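Local coordinates for protein putative glycoside hydrolase (Bacteroides thetaiotaomicron VPI-5482, PDB 3HBZ) that is of unproven function but binds calcium and may take part in carbohydrate metabolism, possibly as a glycoside hydrolase, at residues Y100-T105 with Y112-R117; K157-V162 with G180-G185; V91-L96 with G119-M124. All coordinates share one frame; numbering follows the deposited sequence.

Interaction 1: residues Y100-T105 with Y112-R117; sequences YNFEDT and YIFVER. With CA (calcium ion), chain B; NA (sodium ion), chain D.
The backbones of D104-T105 and F114-V115 meet in a single bridge, in which V115 N donates to D104 O over 3.0 Å. Beside it, T105 CA lies against I113 O. The threonine methyl, CG2, sits over one face of the F114 ring, 4.0 Å from its centroid; a chi1 of 61° turns OG1 aside and leaves CG2 beside the backbone N. F102 presents its ring edge to F114 in an edge-to-face pair, centroids 5.9 Å apart and planes at 78°. D104 OD1 and R117 NH1 form a long salt bridge of 3.6 Å, with V115 CG2 over the guanidinium centre.

Two waters tie the segments together: one accepts from F102 N and donates to E116 OE2, the other accepts from D104 N and donates to V115 O. The E116 chain bends at chi2 (-62°), bringing OE2 within 3.4 Å of Y100 CD1 while OE1 binds sodium at 2.4 Å; I99 is the other protein ligand of that ion. Calcium takes N101 O and E103 OE2, its site completed by T155, K157, D332 and a water. W126 NE1 donates to E116 OE2 and its ring packs edge-to-face with Y100, strand 328-338 covers Y100 and F102, and Q149 of strand 147-150 borders T105 and F114.

Interaction 2: residues K157-V162 with G180-G185; sequences KCLSLV and GNLFIG. With CA (calcium ion), chain B.
L161 packs onto the flat peptide groups that follow G180 and N181. Its CB and CD1 lie above the plane of the first, each 3.7 Å from G180 O, and its CD2 lies over a face of the second, 3.7 Å from N181 O. With CG anti to the carbonyl carbon (chi1 -58°), the two methyls of L161 reach one peptide each. The other flat groups turn elsewhere: the N181 amide accepts from G129 N through OD1, and the F183 ring meets F202 edge-to-face.

Further along, L159 CD2 touches L182 CD2 at 3.6 Å, the two side chains crossing at a slant. G180 allows the closest backbone approach, 4.3 Å between its CA and L161 CA, where a beta carbon would run into V162 N. Strands 158-162 and 181-183 then splay, at 131° between their directions, and the leucines fill between them, with F114 and F312 against L159 and F102 and W126 against L182. K157, whose O binds calcium, immediately precedes strand 158-162.

The hydroxyls of T147 and S314, outside the contact, satisfy N181 O and G180 N. Between the two segments the touching is by leucine methyls and close backbone fit rather than by directional bonds.

Interaction 3: residues V91-L96 with G119-M124; sequences VIDTEL and GEKVVM. With ACT (acetate ion), chain H.
D93 and K121 form the one charged pair of this contact. The lysine ammonium donates to the syn lone pair of D93 OD1, NZ to OD1 being 2.7 Å, and the two side chains meet at about a right angle. A chi1 of 65° places the aspartate CG between its own backbone N and carbonyl carbon, which turns the carboxylate toward the lysine. K121 starts with CG anti to the backbone N and then bends at chi3 (141°), bringing the ammonium up to the T94 methyl, the two side chains tip to tip, with NZ 3.8 Å from T94 CG2. Replacing D93 with an alanine would probably leave the K121 ammonium without its carboxylate mate and set the end of the lysine free to turn.

On the other side of T94, OG1 rests 3.5 Å from V123 CB; it is buried here and finds no polar partner. V123 and M124 together face E116 on the neighbouring strand, a classic beta bulge in the hairpin of strands 115-118 and 121-125. Against this bulge packs the end of strand 84-92, part of the N-terminal mixed sheet, together with the chain leaving it. I92 CG2, anti to the backbone N, lies 3.4 Å from V123 O, while the turn at chi2 brings CD1 to V122 O at 3.6 Å.

One water donates to both E95 O and V123 O, spanning the two segments where they separate. Beyond it L96, its CG anti to the backbone N, brings CD1 to 3.5 Å from the selenium of M124, a selenomethionine whose chain runs straight through chi2 before turning at chi3. L96 N donates to an acetate, probably from the crystallisation liquor, which R207 N also binds.

From the N terminus, the chain leaves the mixed sheet at strand 84-92 and enters interaction 3, which closes the outermost loop when 119-124 returns to 91-96. Interaction 1 falls wholly within that loop, closing a shorter excursion between 100-105 and 112-117. The two share the hairpin of strands 115-118 and 121-125. Interaction 2 follows in series and closes a separate loop through helix 167-172. It joins interaction 1 at the calcium ion, where E103 OE1 probably bonds to K157 N, and through F102 and F114 packing on L182 and L159. Interactions 2 and 3 barely meet, I184 approaching M124 and L96.

Interaction 1: residues Y100-T105 with Y112-R117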
loop_
_atom_site.group_PDB
_atom_site.type_symbol
_atom_site.label_atom_id
_atom_site.label_comp_id
_atom_site.label_asym_id
_atom_site.label_seq_id
_atom_site.Cartn_x
_atom_site.Cartn_y
_atom_site.Cartn_z
ATOM N N TYR A 100 -14.082 -3.118 4.315
ATOM C CA TYR A 100 -13.225 -3.849 3.375
ATOM C C TYR A 100 -13.697 -5.277 3.196
ATOM O O TYR A 100 -13.561 -6.091 4.098
ATOM C CB TYR A 100 -11.794 -3.872 3.901
ATOM C CG TYR A 100 -11.331 -2.543 4.458
ATOM C CD1 TYR A 100 -11.358 -1.401 3.681
ATOM C CD2 TYR A 100 -10.872 -2.438 5.762
ATOM C CE1 TYR A 100 -10.940 -0.183 4.180
ATOM C CE2 TYR A 100 -10.462 -1.224 6.283
ATOM C CZ TYR A 100 -10.476 -0.102 5.494
ATOM O OH TYR A 100 -10.035 1.104 6.020
ATOM N N ASN A 101 -14.233 -5.583 2.022
ATOM C CA ASN A 101 -14.730 -6.926 1.729
ATOM C C ASN A 101 -13.837 -7.710 0.741
ATOM O O ASN A 101 -14.073 -8.880 0.451
ATOM C CB ASN A 101 -16.173 -6.812 1.217
ATOM C CG ASN A 101 -17.178 -6.574 2.358
ATOM O OD1 ASN A 101 -17.337 -7.403 3.228
ATOM N ND2 ASN A 101 -17.853 -5.448 2.334
ATOM N N PHE A 102 -12.819 -7.033 0.221
ATOM C CA PHE A 102 -11.797 -7.630 -0.619
ATOM C C PHE A 102 -12.325 -8.283 -1.887
ATOM O O PHE A 102 -11.753 -9.278 -2.358
ATOM C CB PHE A 102 -10.913 -8.557 0.234
ATOM C CG PHE A 102 -10.252 -7.824 1.370
ATOM C CD1 PHE A 102 -9.191 -6.988 1.116
ATOM C CD2 PHE A 102 -10.786 -7.826 2.649
ATOM C CE1 PHE A 102 -8.620 -6.237 2.140
ATOM C CE2 PHE A 102 -10.206 -7.078 3.660
ATOM C CZ PHE A 102 -9.124 -6.286 3.384
ATOM N N GLU A 103 -13.410 -7.713 -2.433
ATOM C CA GLU A 103 -14.016 -8.194 -3.651
ATOM C C GLU A 103 -13.381 -7.591 -4.920
ATOM O O GLU A 103 -13.377 -8.212 -5.968
ATOM C CB GLU A 103 -15.534 -7.914 -3.694
ATOM C CG GLU A 103 -16.372 -8.386 -2.470
ATOM C CD GLU A 103 -16.154 -9.859 -2.152
ATOM O OE1 GLU A 103 -15.882 -10.640 -3.095
ATOM O OE2 GLU A 103 -16.242 -10.230 -0.964
ATOM N N ASP A 104 -12.896 -6.356 -4.833
ATOM C CA ASP A 104 -12.597 -5.562 -6.023
ATOM C C ASP A 104 -11.098 -5.439 -6.225
ATOM O O ASP A 104 -10.366 -5.095 -5.276
ATOM C CB ASP A 104 -13.146 -4.152 -5.854
ATOM C CG ASP A 104 -14.689 -4.106 -5.862
ATOM O OD1 ASP A 104 -15.320 -4.812 -6.653
ATOM O OD2 ASP A 104 -15.225 -3.377 -5.036
ATOM N N THR A 105 -10.651 -5.690 -7.440
ATOM C CA THR A 105 -9.249 -5.542 -7.798
ATOM C C THR A 105 -9.172 -4.917 -9.193
ATOM O O THR A 105 -10.165 -4.904 -9.941
ATOM C CB THR A 105 -8.548 -6.878 -7.857
ATOM O OG1 THR A 105 -9.188 -7.665 -8.846
ATOM C CG2 THR A 105 -8.564 -7.602 -6.480
ATOM N N TYR A 112 -2.342 -8.764 -8.385
ATOM C CA TYR A 112 -3.523 -8.202 -7.827
ATOM C C TYR A 112 -3.240 -6.918 -7.110
ATOM O O TYR A 112 -2.294 -6.833 -6.296
ATOM C CB TYR A 112 -4.122 -9.179 -6.833
ATOM C CG TYR A 112 -4.868 -10.321 -7.490
ATOM C CD1 TYR A 112 -6.132 -10.124 -7.985
ATOM C CD2 TYR A 112 -4.336 -11.584 -7.572
ATOM C CE1 TYR A 112 -6.859 -11.147 -8.525
ATOM C CE2 TYR A 112 -5.074 -12.648 -8.143
ATOM C CZ TYR A 112 -6.325 -12.407 -8.618
ATOM O OH TYR A 112 -7.103 -13.389 -9.188
ATOM N N ILE A 113 -4.109 -5.942 -7.387
ATOM C CA ILE A 113 -4.194 -4.658 -6.656
ATOM C C ILE A 113 -5.668 -4.536 -6.223
ATOM O O ILE A 113 -6.583 -4.483 -7.066
ATOM C CB ILE A 113 -3.785 -3.469 -7.556
ATOM C CG1 ILE A 113 -2.322 -3.583 -8.081
ATOM C CG2 ILE A 113 -4.002 -2.073 -6.868
ATOM C CD1 ILE A 113 -2.031 -2.677 -9.355
ATOM N N PHE A 114 -5.866 -4.600 -4.911
ATOM C CA PHE A 114 -7.162 -4.428 -4.257
ATOM C C PHE A 114 -7.537 -2.977 -4.179
ATOM O O PHE A 114 -6.722 -2.125 -3.757
ATOM C CB PHE A 114 -7.078 -5.010 -2.835
ATOM C CG PHE A 114 -7.038 -6.489 -2.798
ATOM C CD1 PHE A 114 -8.228 -7.218 -2.779
ATOM C CD2 PHE A 114 -5.827 -7.175 -2.794
ATOM C CE1 PHE A 114 -8.187 -8.614 -2.745
ATOM C CE2 PHE A 114 -5.809 -8.566 -2.741
ATOM C CZ PHE A 114 -6.989 -9.275 -2.735
ATOM N N VAL A 115 -8.763 -2.673 -4.569
ATOM C CA VAL A 115 -9.275 -1.315 -4.521
ATOM C C VAL A 115 -10.578 -1.235 -3.731
ATOM O O VAL A 115 -11.270 -2.238 -3.529
ATOM C CB VAL A 115 -9.465 -0.776 -5.971
ATOM C CG1 VAL A 115 -8.088 -0.858 -6.719
ATOM C CG2 VAL A 115 -10.525 -1.589 -6.760
ATOM N N GLU A 116 -10.894 -0.035 -3.266
ATOM C CA GLU A 116 -12.198 0.264 -2.679
ATOM C C GLU A 116 -12.942 1.124 -3.690
ATOM O O GLU A 116 -12.319 1.988 -4.318
ATOM C CB GLU A 116 -11.997 0.983 -1.363
ATOM C CG GLU A 116 -11.102 0.207 -0.353
ATOM C CD GLU A 116 -11.719 -1.115 0.034
ATOM O OE1 GLU A 116 -12.954 -1.205 -0.029
ATOM O OE2 GLU A 116 -10.981 -2.072 0.368
ATOM N N ARG A 117 -14.247 0.868 -3.876
ATOM C CA ARG A 117 -15.077 1.611 -4.814
ATOM C C ARG A 117 -16.267 2.268 -4.100
ATOM O O ARG A 117 -16.722 1.810 -3.046
ATOM C CB ARG A 117 -15.592 0.699 -5.959
ATOM C CG ARG A 117 -14.496 0.256 -6.924
ATOM C CD ARG A 117 -14.957 -0.646 -8.124
ATOM N NE ARG A 117 -13.889 -0.706 -9.162
ATOM C CZ ARG A 117 -13.176 -1.784 -9.567
ATOM N NH1 ARG A 117 -13.393 -3.010 -9.089
ATOM N NH2 ARG A 117 -12.225 -1.638 -10.494
HETATM CA CA CA B . -15.213 -10.900 1.018
HETATM NA NA NA D . -15.201 -0.600 0.707
HETATM O O HOH W 1 -16.985 -9.974 2.294
HETATM O O HOH W 2 -14.819 -3.333 0.257
HETATM O O HOH W 3 -11.550 -4.508 0.267
HETATM O O HOH W 4 -11.290 -4.959 -2.599
HETATM O O HOH W 5 -15.505 -1.006 -1.812
HETATM O O HOH W 6 -15.424 1.433 -0.014
HETATM O O HOH W 7 -17.860 -1.250 1.119
#

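Interaction 2: residues K157-V162 with G180-G185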
loop_
_atom_site.group_PDB
_atom_site.type_symbol
_atom_site.label_atom_id
_atom_site.label_comp_id
_atom_site.label_asym_id
_atom_site.label_seq_id
_atom_site.Cartn_x
_atom_site.Cartn_y
_atom_site.Cartn_z
ATOM N N LYS A 157 -15.145 -13.165 -2.061
ATOM C CA LYS A 157 -13.723 -13.511 -2.115
ATOM C C LYS A 157 -13.047 -12.873 -0.943
ATOM O O LYS A 157 -13.716 -12.145 -0.181
ATOM C CB LYS A 157 -13.122 -13.033 -3.415
ATOM C CG LYS A 157 -13.939 -13.589 -4.640
ATOM C CD LYS A 157 -13.458 -13.003 -5.949
ATOM C CE LYS A 157 -14.164 -13.671 -7.158
ATOM N NZ LYS A 157 -13.855 -12.912 -8.389
ATOM N N CYS A 158 -11.756 -13.172 -0.782
ATOM C CA CYS A 158 -10.968 -12.562 0.294
ATOM C C CYS A 158 -9.514 -12.333 -0.096
ATOM O O CYS A 158 -9.081 -12.689 -1.191
ATOM C CB CYS A 158 -11.027 -13.415 1.546
ATOM S SG CYS A 158 -10.128 -15.009 1.420
ATOM N N LEU A 159 -8.807 -11.686 0.829
ATOM C CA LEU A 159 -7.412 -11.399 0.743
ATOM C C LEU A 159 -6.660 -12.644 1.188
ATOM O O LEU A 159 -7.007 -13.258 2.203
ATOM C CB LEU A 159 -7.068 -10.235 1.699
ATOM C CG LEU A 159 -5.596 -9.851 1.850
ATOM C CD1 LEU A 159 -5.046 -9.408 0.489
ATOM C CD2 LEU A 159 -5.477 -8.748 2.987
ATOM N N SER A 160 -5.635 -13.014 0.412
ATOM C CA SER A 160 -4.744 -14.089 0.758
ATOM C C SER A 160 -3.294 -13.634 0.730
ATOM O O SER A 160 -2.798 -13.102 -0.266
ATOM C CB SER A 160 -4.938 -15.249 -0.245
ATOM O OG SER A 160 -4.121 -16.339 0.128
ATOM N N LEU A 161 -2.605 -13.882 1.827
ATOM C CA LEU A 161 -1.236 -13.468 2.006
ATOM C C LEU A 161 -0.411 -14.725 2.305
ATOM O O LEU A 161 -0.714 -15.473 3.241
ATOM C CB LEU A 161 -1.152 -12.490 3.183
ATOM C CG LEU A 161 -2.029 -11.240 2.998
ATOM C CD1 LEU A 161 -1.862 -10.304 4.219
ATOM C CD2 LEU A 161 -1.736 -10.455 1.721
ATOM N N VAL A 162 0.575 -14.984 1.458
ATOM C CA VAL A 162 1.383 -16.194 1.556
ATOM C C VAL A 162 2.871 -15.818 1.465
ATOM O O VAL A 162 3.273 -15.227 0.527
ATOM C CB VAL A 162 1.041 -17.222 0.472
ATOM C CG1 VAL A 162 1.980 -18.465 0.544
ATOM C CG2 VAL A 162 -0.414 -17.696 0.577
ATOM N N GLY A 180 3.703 -12.093 2.586
ATOM C CA GLY A 180 2.542 -11.479 1.948
ATOM C C GLY A 180 2.081 -10.344 2.845
ATOM O O GLY A 180 1.843 -10.537 4.058
ATOM N N ASN A 181 1.912 -9.180 2.264
ATOM C CA ASN A 181 1.352 -8.048 2.974
ATOM C C ASN A 181 0.307 -7.247 2.185
ATOM O O ASN A 181 0.130 -7.380 0.961
ATOM C CB ASN A 181 2.477 -7.122 3.476
ATOM C CG ASN A 181 3.319 -6.584 2.351
ATOM O OD1 ASN A 181 3.122 -6.917 1.174
ATOM N ND2 ASN A 181 4.250 -5.740 2.701
ATOM N N LEU A 182 -0.406 -6.410 2.924
ATOM C CA LEU A 182 -1.315 -5.469 2.323
ATOM C C LEU A 182 -1.407 -4.339 3.304
ATOM O O LEU A 182 -1.536 -4.581 4.523
ATOM C CB LEU A 182 -2.709 -6.056 2.088
ATOM C CG LEU A 182 -3.619 -5.270 1.148
ATOM C CD1 LEU A 182 -3.191 -5.619 -0.313
ATOM C CD2 LEU A 182 -5.158 -5.571 1.412
ATOM N N PHE A 183 -1.388 -3.114 2.789
ATOM C CA PHE A 183 -1.497 -1.971 3.659
ATOM C C PHE A 183 -2.053 -0.715 3.006
ATOM O O PHE A 183 -2.024 -0.553 1.803
ATOM C CB PHE A 183 -0.115 -1.667 4.286
ATOM C CG PHE A 183 1.002 -1.459 3.261
ATOM C CD1 PHE A 183 1.691 -2.531 2.709
ATOM C CD2 PHE A 183 1.346 -0.206 2.852
ATOM C CE1 PHE A 183 2.690 -2.353 1.804
ATOM C CE2 PHE A 183 2.341 -0.014 1.935
ATOM C CZ PHE A 183 3.031 -1.089 1.409
ATOM N N ILE A 184 -2.530 0.183 3.846
ATOM C CA ILE A 184 -2.911 1.510 3.427
ATOM C C ILE A 184 -1.655 2.370 3.305
ATOM O O ILE A 184 -0.884 2.518 4.242
ATOM C CB ILE A 184 -3.910 2.146 4.368
ATOM C CG1 ILE A 184 -5.255 1.399 4.291
ATOM C CG2 ILE A 184 -4.107 3.729 4.027
ATOM C CD1 ILE A 184 -6.255 1.905 5.339
ATOM N N GLY A 185 -1.472 2.977 2.147
ATOM C CA GLY A 185 -0.201 3.681 1.872
ATOM C C GLY A 185 0.251 3.442 0.433
ATOM O O GLY A 185 -0.572 3.275 -0.481
HETATM CA CA CA B . -15.213 -10.900 1.018
HETATM O O HOH W 1 -16.985 -9.974 2.294
#

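Interaction 3: residues V91-L96 with G119-M124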
loop_
_atom_site.group_PDB
_atom_site.type_symbol
_atom_site.label_atom_id
_atom_site.label_comp_id
_atom_site.label_asym_id
_atom_site.label_seq_id
_atom_site.Cartn_x
_atom_site.Cartn_y
_atom_site.Cartn_z
ATOM N N VAL A 91 -8.092 11.228 -9.439
ATOM C CA VAL A 91 -8.188 12.126 -8.283
ATOM C C VAL A 91 -9.146 11.519 -7.260
ATOM O O VAL A 91 -10.255 11.144 -7.604
ATOM C CB VAL A 91 -8.679 13.546 -8.687
ATOM C CG1 VAL A 91 -8.925 14.414 -7.432
ATOM C CG2 VAL A 91 -7.612 14.218 -9.578
ATOM N N ILE A 92 -8.679 11.411 -6.025
ATOM C CA ILE A 92 -9.462 10.905 -4.902
ATOM C C ILE A 92 -9.873 12.122 -4.088
ATOM O O ILE A 92 -9.017 12.825 -3.552
ATOM C CB ILE A 92 -8.615 9.976 -3.994
ATOM C CG1 ILE A 92 -7.931 8.847 -4.791
ATOM C CG2 ILE A 92 -9.461 9.420 -2.893
ATOM C CD1 ILE A 92 -8.897 7.945 -5.421
ATOM N N ASP A 93 -11.165 12.395 -4.036
ATOM C CA ASP A 93 -11.681 13.559 -3.307
ATOM C C ASP A 93 -12.623 13.163 -2.167
ATOM O O ASP A 93 -13.459 13.959 -1.764
ATOM C CB ASP A 93 -12.434 14.516 -4.264
ATOM C CG ASP A 93 -13.685 13.879 -4.856
ATOM O OD1 ASP A 93 -13.706 12.633 -4.983
ATOM O OD2 ASP A 93 -14.638 14.610 -5.189
ATOM N N THR A 94 -12.481 11.945 -1.669
ATOM C CA THR A 94 -13.369 11.405 -0.663
ATOM C C THR A 94 -12.553 11.049 0.580
ATOM O O THR A 94 -11.340 11.032 0.552
ATOM C CB THR A 94 -14.086 10.130 -1.177
ATOM O OG1 THR A 94 -13.120 9.257 -1.756
ATOM C CG2 THR A 94 -15.125 10.499 -2.216
ATOM N N GLU A 95 -13.240 10.804 1.679
ATOM C CA GLU A 95 -12.576 10.425 2.906
ATOM C C GLU A 95 -12.181 8.942 2.838
ATOM O O GLU A 95 -12.721 8.195 2.047
ATOM C CB GLU A 95 -13.453 10.792 4.107
ATOM C CG GLU A 95 -14.766 10.060 4.252
ATOM C CD GLU A 95 -15.685 10.663 5.353
ATOM O OE1 GLU A 95 -15.466 11.829 5.783
ATOM O OE2 GLU A 95 -16.638 9.965 5.763
ATOM N N LEU A 96 -11.173 8.542 3.611
ATOM C CA LEU A 96 -10.657 7.173 3.545
ATOM C C LEU A 96 -11.803 6.150 3.659
ATOM O O LEU A 96 -12.697 6.320 4.467
ATOM C CB LEU A 96 -9.666 6.977 4.696
ATOM C CG LEU A 96 -8.586 5.940 4.533
ATOM C CD1 LEU A 96 -7.769 6.166 3.230
ATOM C CD2 LEU A 96 -7.677 5.920 5.788
ATOM N N GLY A 119 -19.633 2.955 -6.010
ATOM C CA GLY A 119 -20.193 2.721 -7.343
ATOM C C GLY A 119 -19.067 2.290 -8.257
ATOM O O GLY A 119 -18.270 1.411 -7.900
ATOM N N GLU A 120 -18.979 2.914 -9.426
ATOM C CA GLU A 120 -17.881 2.660 -10.379
ATOM C C GLU A 120 -16.601 3.455 -10.043
ATOM O O GLU A 120 -15.542 3.155 -10.588
ATOM C CB GLU A 120 -18.315 2.985 -11.827
ATOM C CG GLU A 120 -19.743 2.550 -12.211
ATOM N N LYS A 121 -16.695 4.454 -9.160
ATOM C CA LYS A 121 -15.522 5.251 -8.747
ATOM C C LYS A 121 -14.609 4.561 -7.698
ATOM O O LYS A 121 -15.025 4.326 -6.545
ATOM C CB LYS A 121 -15.975 6.620 -8.222
ATOM C CG LYS A 121 -14.846 7.482 -7.632
ATOM C CD LYS A 121 -15.222 8.969 -7.577
ATOM C CE LYS A 121 -14.736 9.659 -6.299
ATOM N NZ LYS A 121 -15.491 10.911 -5.988
ATOM N N VAL A 122 -13.369 4.275 -8.109
ATOM C CA VAL A 122 -12.320 3.856 -7.196
ATOM C C VAL A 122 -11.981 4.978 -6.181
ATOM O O VAL A 122 -11.697 6.082 -6.569
ATOM C CB VAL A 122 -11.039 3.411 -7.957
ATOM C CG1 VAL A 122 -9.969 3.035 -6.977
ATOM C CG2 VAL A 122 -11.360 2.211 -8.842
ATOM N N VAL A 123 -12.041 4.691 -4.892
ATOM C CA VAL A 123 -11.686 5.691 -3.847
ATOM C C VAL A 123 -10.429 5.354 -3.030
ATOM O O VAL A 123 -10.026 6.143 -2.149
ATOM C CB VAL A 123 -12.875 5.962 -2.895
ATOM C CG1 VAL A 123 -14.054 6.495 -3.736
ATOM C CG2 VAL A 123 -13.259 4.713 -2.083
HETATM N N MSE A 124 -9.807 4.211 -3.322
HETATM C CA MSE A 124 -8.534 3.817 -2.674
HETATM C C MSE A 124 -7.945 2.559 -3.315
HETATM O O MSE A 124 -8.684 1.610 -3.641
HETATM C CB MSE A 124 -8.730 3.553 -1.174
HETATM C CG MSE A 124 -7.401 3.547 -0.400
HETATM SE SE MSE A 124 -7.673 3.138 1.436
HETATM C CE MSE A 124 -7.823 1.188 1.296
HETATM C C ACT H . -11.536 10.194 6.303
HETATM O O ACT H . -11.453 11.041 7.124
HETATM O OXT ACT H . -10.657 10.482 5.427
HETATM C CH3 ACT H . -12.531 8.987 6.428
HETATM O O HOH W 8 -10.527 6.927 0.158
#